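PDB 3EY5: acetyltransferase-like, GNAT family from Bacteroides thetaiotaomicron, which probably transfers an acetyl group to the amine of a substrate. Local coordinates for residues Q8-S13 and N52-D57; G48-N53 and F64-D69. All blocks are in the same frame, centred on the assembly; numbering follows the deposited sequence.

Interaction 1: Q8-S13 and N52-D57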
loop_
_atom_site.group_PDB
_atom_site.type_symbol
_atom_site.label_atom_id
_atom_site.label_comp_id
_atom_site.label_asym_id
_atom_site.label_seq_id
_atom_site.Cartn_x
_atom_site.Cartn_y
_atom_site.Cartn_z
ATOM N N GLN A 8 10.409 -9.915 1.190
ATOM C CA GLN A 8 10.933 -10.612 0.037
ATOM C C GLN A 8 10.024 -10.593 -1.193
ATOM O O GLN A 8 8.871 -11.041 -1.141
ATOM C CB GLN A 8 11.454 -12.008 0.405
ATOM C CG GLN A 8 10.452 -13.095 0.701
ATOM C CD GLN A 8 11.025 -14.470 0.286
ATOM O OE1 GLN A 8 11.085 -14.790 -0.902
ATOM N NE2 GLN A 8 11.455 -15.271 1.267
ATOM N N PRO A 9 10.539 -10.007 -2.286
ATOM C CA PRO A 9 9.802 -9.931 -3.540
ATOM C C PRO A 9 9.279 -11.313 -3.913
ATOM O O PRO A 9 9.914 -12.332 -3.635
ATOM C CB PRO A 9 10.855 -9.461 -4.545
ATOM C CG PRO A 9 11.843 -8.698 -3.716
ATOM C CD PRO A 9 11.856 -9.332 -2.370
ATOM N N ILE A 10 8.109 -11.346 -4.513
ATOM C CA ILE A 10 7.497 -12.609 -4.807
ATOM C C ILE A 10 6.964 -12.592 -6.216
ATOM O O ILE A 10 6.562 -11.550 -6.730
ATOM C CB ILE A 10 6.448 -12.960 -3.707
ATOM C CG1 ILE A 10 6.595 -14.389 -3.268
ATOM C CG2 ILE A 10 4.996 -12.522 -4.003
ATOM C CD1 ILE A 10 7.521 -14.481 -2.088
ATOM N N THR A 11 7.051 -13.744 -6.868
ATOM C CA THR A 11 6.380 -13.948 -8.145
ATOM C C THR A 11 5.254 -14.981 -7.959
ATOM O O THR A 11 5.184 -15.670 -6.949
ATOM C CB THR A 11 7.377 -14.319 -9.313
ATOM O OG1 THR A 11 8.479 -15.097 -8.817
ATOM C CG2 THR A 11 7.928 -13.044 -9.964
ATOM N N THR A 12 4.358 -15.064 -8.922
ATOM C CA THR A 12 3.382 -16.114 -8.915
ATOM C C THR A 12 4.071 -17.489 -9.115
ATOM O O THR A 12 3.415 -18.533 -9.006
ATOM C CB THR A 12 2.404 -15.907 -10.061
ATOM O OG1 THR A 12 3.124 -16.004 -11.306
ATOM C CG2 THR A 12 1.743 -14.559 -9.966
ATOM N N SER A 13 5.379 -17.471 -9.418
ATOM C CA SER A 13 6.233 -18.669 -9.442
ATOM C C SER A 13 6.432 -19.244 -8.045
ATOM O O SER A 13 6.744 -20.433 -7.889
ATOM C CB SER A 13 7.604 -18.347 -10.056
ATOM O OG SER A 13 7.484 -17.938 -11.415
ATOM N N ASN A 52 5.510 -6.980 -5.569
ATOM C CA ASN A 52 4.699 -7.736 -4.625
ATOM C C ASN A 52 5.615 -8.450 -3.627
ATOM O O ASN A 52 6.496 -9.207 -4.030
ATOM C CB ASN A 52 3.847 -8.750 -5.410
ATOM C CG ASN A 52 2.630 -9.222 -4.642
ATOM O OD1 ASN A 52 2.611 -9.211 -3.393
ATOM N ND2 ASN A 52 1.579 -9.630 -5.390
ATOM N N ASN A 53 5.436 -8.186 -2.334
ATOM C CA ASN A 53 6.342 -8.723 -1.333
ATOM C C ASN A 53 5.645 -9.390 -0.181
ATOM O O ASN A 53 4.644 -8.875 0.326
ATOM C CB ASN A 53 7.259 -7.637 -0.743
ATOM C CG ASN A 53 7.920 -6.785 -1.796
ATOM O OD1 ASN A 53 9.105 -6.962 -2.100
ATOM N ND2 ASN A 53 7.164 -5.806 -2.340
ATOM N N ILE A 54 6.203 -10.524 0.251
ATOM C CA ILE A 54 5.731 -11.200 1.458
ATOM C C ILE A 54 6.579 -10.677 2.616
ATOM O O ILE A 54 7.775 -10.334 2.464
ATOM C CB ILE A 54 5.703 -12.764 1.315
ATOM C CG1 ILE A 54 5.270 -13.417 2.619
ATOM C CG2 ILE A 54 7.067 -13.298 0.924
ATOM C CD1 ILE A 54 4.907 -14.888 2.477
ATOM N N ILE A 55 5.942 -10.545 3.760
ATOM C CA ILE A 55 6.617 -10.045 4.923
ATOM C C ILE A 55 6.855 -11.249 5.848
ATOM O O ILE A 55 5.922 -11.999 6.151
ATOM C CB ILE A 55 5.784 -8.964 5.631
ATOM C CG1 ILE A 55 5.496 -7.771 4.683
ATOM C CG2 ILE A 55 6.493 -8.491 6.853
ATOM C CD1 ILE A 55 4.430 -6.914 5.207
ATOM N N PHE A 56 8.101 -11.436 6.265
ATOM C CA PHE A 56 8.437 -12.512 7.176
ATOM C C PHE A 56 8.797 -12.030 8.555
ATOM O O PHE A 56 9.362 -10.959 8.716
ATOM C CB PHE A 56 9.620 -13.299 6.637
ATOM C CG PHE A 56 9.297 -14.133 5.447
ATOM C CD1 PHE A 56 9.402 -13.607 4.167
ATOM C CD2 PHE A 56 8.912 -15.457 5.602
ATOM C CE1 PHE A 56 9.106 -14.398 3.058
ATOM C CE2 PHE A 56 8.623 -16.248 4.496
ATOM C CZ PHE A 56 8.718 -15.713 3.225
ATOM N N ASP A 57 8.466 -12.830 9.558
ATOM C CA ASP A 57 9.089 -12.700 10.882
ATOM C C ASP A 57 9.899 -13.980 11.040
ATOM O O ASP A 57 9.392 -15.029 11.400
ATOM C CB ASP A 57 8.034 -12.487 11.964
ATOM C CG ASP A 57 8.622 -12.387 13.363
ATOM O OD1 ASP A 57 9.493 -11.527 13.611
ATOM O OD2 ASP A 57 8.191 -13.180 14.236
#
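Gln-8 and Ile-54 face each other as an antiparallel hydrogen-bonded pair, and three backbone hydrogen bonds hold this contact. Gln-8 N gives a nearly straight bond to Ile-54 O (3.0 Å, 168° at the hydrogen), and Ile-54 N returns one to Gln-8 O at 3.1 Å. Next along, Pro-9 and Asn-53 form a non-hydrogen-bonded pair, a place that suits proline because no N-H is asked of it there. Two CA-H...O contacts fill in: Asn-53 CA lies 3.4 Å from Gln-8 O, and Pro-9 CA is as far from Asn-52 O. A last bond, Ile-10 N to Asn-52 O at 2.7 Å, is more bent (140°) where the chain of 8-13 passes into loop.

Among the apolar contacts, the CD1 end of Ile-10 presses on the CG2 branch of Ile-54 at 3.3 Å, tighter than usual for two carbons. Ile-54 has CG1 anti to its backbone N (chi1 177°), which leaves CG2 as the branch that meets Ile-10. Over the Pro-9 ring the amide oxygen of Asn-53 makes only van der Waals contact, OD1 being 3.6 Å from CG. Ile-10 also sets CG2 against the amide of Asn-52, whose ND2 is bonded to Thr-44 while its buried OD1 finds no partner.

Strand 6-9 thus pairs along one side of strand 50-57, with strand 60-69 along the other; helices 15-28 and 37-46 pack on Asn-52, and the Phe-56 ring meets His-17 edge-to-face and Arg-6 in a cation-pi contact.

Interaction 2: G48-N53 and F64-D69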
loop_
_atom_site.group_PDB
_atom_site.type_symbol
_atom_site.label_atom_id
_atom_site.label_comp_id
_atom_site.label_asym_id
_atom_site.label_seq_id
_atom_site.Cartn_x
_atom_site.Cartn_y
_atom_site.Cartn_z
ATOM N N GLY A 48 7.585 -4.290 -14.087
ATOM C CA GLY A 48 8.913 -4.215 -13.461
ATOM C C GLY A 48 9.051 -3.238 -12.316
ATOM O O GLY A 48 9.786 -3.506 -11.363
ATOM N N ASN A 49 8.344 -2.113 -12.402
ATOM C CA ASN A 49 8.288 -1.172 -11.296
ATOM C C ASN A 49 7.105 -1.442 -10.312
ATOM O O ASN A 49 6.826 -0.622 -9.463
ATOM C CB ASN A 49 8.217 0.243 -11.856
ATOM C CG ASN A 49 6.874 0.537 -12.491
ATOM O OD1 ASN A 49 6.310 -0.303 -13.190
ATOM N ND2 ASN A 49 6.340 1.721 -12.232
ATOM N N PHE A 50 6.432 -2.590 -10.436
ATOM C CA PHE A 50 5.445 -3.032 -9.456
ATOM C C PHE A 50 6.062 -4.169 -8.647
ATOM O O PHE A 50 6.621 -5.124 -9.206
ATOM C CB PHE A 50 4.091 -3.465 -10.119
ATOM C CG PHE A 50 3.083 -4.057 -9.131
ATOM C CD1 PHE A 50 2.442 -3.241 -8.199
ATOM C CD2 PHE A 50 2.832 -5.434 -9.094
ATOM C CE1 PHE A 50 1.544 -3.778 -7.245
ATOM C CE2 PHE A 50 1.940 -5.988 -8.139
ATOM C CZ PHE A 50 1.298 -5.151 -7.221
ATOM N N HIS A 51 5.954 -4.093 -7.332
ATOM C CA HIS A 51 6.626 -5.067 -6.499
ATOM C C HIS A 51 5.667 -5.665 -5.481
ATOM O O HIS A 51 5.091 -4.950 -4.644
ATOM C CB HIS A 51 7.803 -4.429 -5.764
ATOM C CG HIS A 51 8.831 -3.827 -6.670
ATOM N ND1 HIS A 51 9.899 -4.546 -7.163
ATOM C CD2 HIS A 51 8.950 -2.578 -7.181
ATOM C CE1 HIS A 51 10.641 -3.765 -7.931
ATOM N NE2 HIS A 51 10.081 -2.570 -7.965
ATOM N N ASN A 52 5.510 -6.980 -5.569
ATOM C CA ASN A 52 4.699 -7.736 -4.625
ATOM C C ASN A 52 5.615 -8.450 -3.627
ATOM O O ASN A 52 6.496 -9.207 -4.030
ATOM C CB ASN A 52 3.847 -8.750 -5.410
ATOM C CG ASN A 52 2.630 -9.222 -4.642
ATOM O OD1 ASN A 52 2.611 -9.211 -3.393
ATOM N ND2 ASN A 52 1.579 -9.630 -5.390
ATOM N N ASN A 53 5.436 -8.186 -2.334
ATOM C CA ASN A 53 6.342 -8.723 -1.333
ATOM C C ASN A 53 5.645 -9.390 -0.181
ATOM O O ASN A 53 4.644 -8.875 0.326
ATOM C CB ASN A 53 7.259 -7.637 -0.743
ATOM C CG ASN A 53 7.920 -6.785 -1.796
ATOM O OD1 ASN A 53 9.105 -6.962 -2.100
ATOM N ND2 ASN A 53 7.164 -5.806 -2.340
ATOM N N PHE A 64 1.957 -9.117 3.752
ATOM C CA PHE A 64 2.370 -8.790 2.386
ATOM C C PHE A 64 2.312 -7.281 2.264
ATOM O O PHE A 64 1.645 -6.603 3.057
ATOM C CB PHE A 64 1.494 -9.470 1.298
ATOM C CG PHE A 64 0.161 -8.789 1.081
ATOM C CD1 PHE A 64 0.041 -7.751 0.170
ATOM C CD2 PHE A 64 -0.943 -9.150 1.832
ATOM C CE1 PHE A 64 -1.192 -7.085 -0.013
ATOM C CE2 PHE A 64 -2.179 -8.503 1.661
ATOM C CZ PHE A 64 -2.297 -7.459 0.733
ATOM N N ILE A 65 3.020 -6.762 1.278
ATOM C CA ILE A 65 2.938 -5.370 0.947
ATOM C C ILE A 65 3.239 -5.296 -0.518
ATOM O O ILE A 65 4.109 -6.010 -1.037
ATOM C CB ILE A 65 3.973 -4.510 1.773
ATOM C CG1 ILE A 65 4.001 -3.041 1.306
ATOM C CG2 ILE A 65 5.393 -5.090 1.668
ATOM C CD1 ILE A 65 4.218 -2.060 2.458
ATOM N N THR A 66 2.510 -4.442 -1.202
ATOM C CA THR A 66 2.742 -4.232 -2.614
ATOM C C THR A 66 3.048 -2.756 -2.741
ATOM O O THR A 66 2.476 -1.926 -2.010
ATOM C CB THR A 66 1.447 -4.566 -3.457
ATOM O OG1 THR A 66 0.360 -3.724 -3.043
ATOM C CG2 THR A 66 1.040 -5.938 -3.212
ATOM N N TYR A 67 3.987 -2.434 -3.612
ATOM C CA TYR A 67 4.334 -1.063 -3.827
ATOM C C TYR A 67 4.845 -0.841 -5.243
ATOM O O TYR A 67 5.289 -1.765 -5.949
ATOM C CB TYR A 67 5.348 -0.581 -2.761
ATOM C CG TYR A 67 6.719 -1.174 -2.920
ATOM C CD1 TYR A 67 7.619 -0.635 -3.827
ATOM C CD2 TYR A 67 7.113 -2.302 -2.179
ATOM C CE1 TYR A 67 8.873 -1.175 -4.000
ATOM C CE2 TYR A 67 8.402 -2.866 -2.346
ATOM C CZ TYR A 67 9.255 -2.296 -3.271
ATOM O OH TYR A 67 10.505 -2.799 -3.463
ATOM N N TRP A 68 4.778 0.416 -5.648
ATOM C CA TRP A 68 5.323 0.848 -6.906
ATOM C C TRP A 68 6.553 1.711 -6.664
ATOM O O TRP A 68 6.606 2.549 -5.748
ATOM C CB TRP A 68 4.313 1.680 -7.663
ATOM C CG TRP A 68 3.079 0.957 -8.003
ATOM C CD1 TRP A 68 2.073 0.602 -7.133
ATOM C CD2 TRP A 68 2.682 0.494 -9.299
ATOM N NE1 TRP A 68 1.091 -0.054 -7.797
ATOM C CE2 TRP A 68 1.428 -0.138 -9.136
ATOM C CE3 TRP A 68 3.276 0.531 -10.582
ATOM C CZ2 TRP A 68 0.726 -0.697 -10.207
ATOM C CZ3 TRP A 68 2.583 -0.042 -11.662
ATOM C CH2 TRP A 68 1.322 -0.645 -11.466
ATOM N N ASP A 69 7.507 1.515 -7.561
ATOM C CA ASP A 69 8.743 2.261 -7.622
ATOM C C ASP A 69 8.567 3.368 -8.687
ATOM O O ASP A 69 8.377 3.063 -9.859
ATOM C CB ASP A 69 9.830 1.254 -7.993
ATOM C CG ASP A 69 11.167 1.904 -8.363
ATOM O OD1 ASP A 69 11.436 3.086 -7.981
ATOM O OD2 ASP A 69 11.971 1.200 -9.041
HETATM O O HOH W 1 10.952 -5.392 -3.513
#
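Segments 48-53 and 64-69 run antiparallel, their strand axes 4.8 Å apart at closest approach and at 162°, and reciprocal backbone bonds join the hydrogen-bonded pairs His-51 with Tyr-67 and Asn-53 with Ile-65. Asp-69 N adds a bond to Asn-49 O (2.9 Å), while ND2 of Asn-49 reaches Asp-69 O weakly.

On the face of Phe-50, Asn-52, Thr-66 and Trp-68, the indole takes Phe-50 over one face: CB sits 4.0 Å above the centroid of the six-membered ring, 8° off its normal, and CD1 comes to 3.4 Å from Trp-68 CE2. With CG trans to the backbone N (chi1 175°), the phenyl ring extends along the sheet to put CZ against Thr-66 CB. NE1 of the indole is bonded to Glu-77. Were Trp-68 replaced by an alanine, the Phe-50 side chain would probably lose the surface it lies on and Glu-77 its indole partner.

These strands are the two arms of a beta hairpin, 50-57 and 60-69, within the central sheet of the GNAT fold. On its other face tyrosine suits its place by offering a broad ring to the histidine: His-51 CB lies over the Tyr-67 ring, 3.8 Å from the centroid, and the imidazole and phenol planes are only slightly inclined, yet offset so far that little of one covers the other. The amide plane of Asn-53 is nearly parallel to that of the phenol but displaced from it, its ND2 bonded weakly to Ile-65 O. One water joins the polar ends, 2.8 Å from Asn-53 OD1, to which it donates, and 2.6 Å from Tyr-67 OH.

Both contacts use strand 50-57, which lies between strand 6-9 in interaction 1 and strand 60-69 in interaction 2; their centres are about 9 Å apart. Asn-52 and Asn-53 belong to both: successive residues bond through their backbones to opposite sides, Asn-52 to Ile-10 and Asn-53 to Ile-65. The Ile-55 side chain also joins the two, CD1 lying 3.5 Å from the backbone O of Phe-64 and CG1 4.0 Å from Ile-65 CG2. Together they build the N-terminal, antiparallel part of the sheet. In GNAT enzymes generally, acetyl-CoA binds where the two parallel central strands splay apart, beyond antiparallel strands such as these.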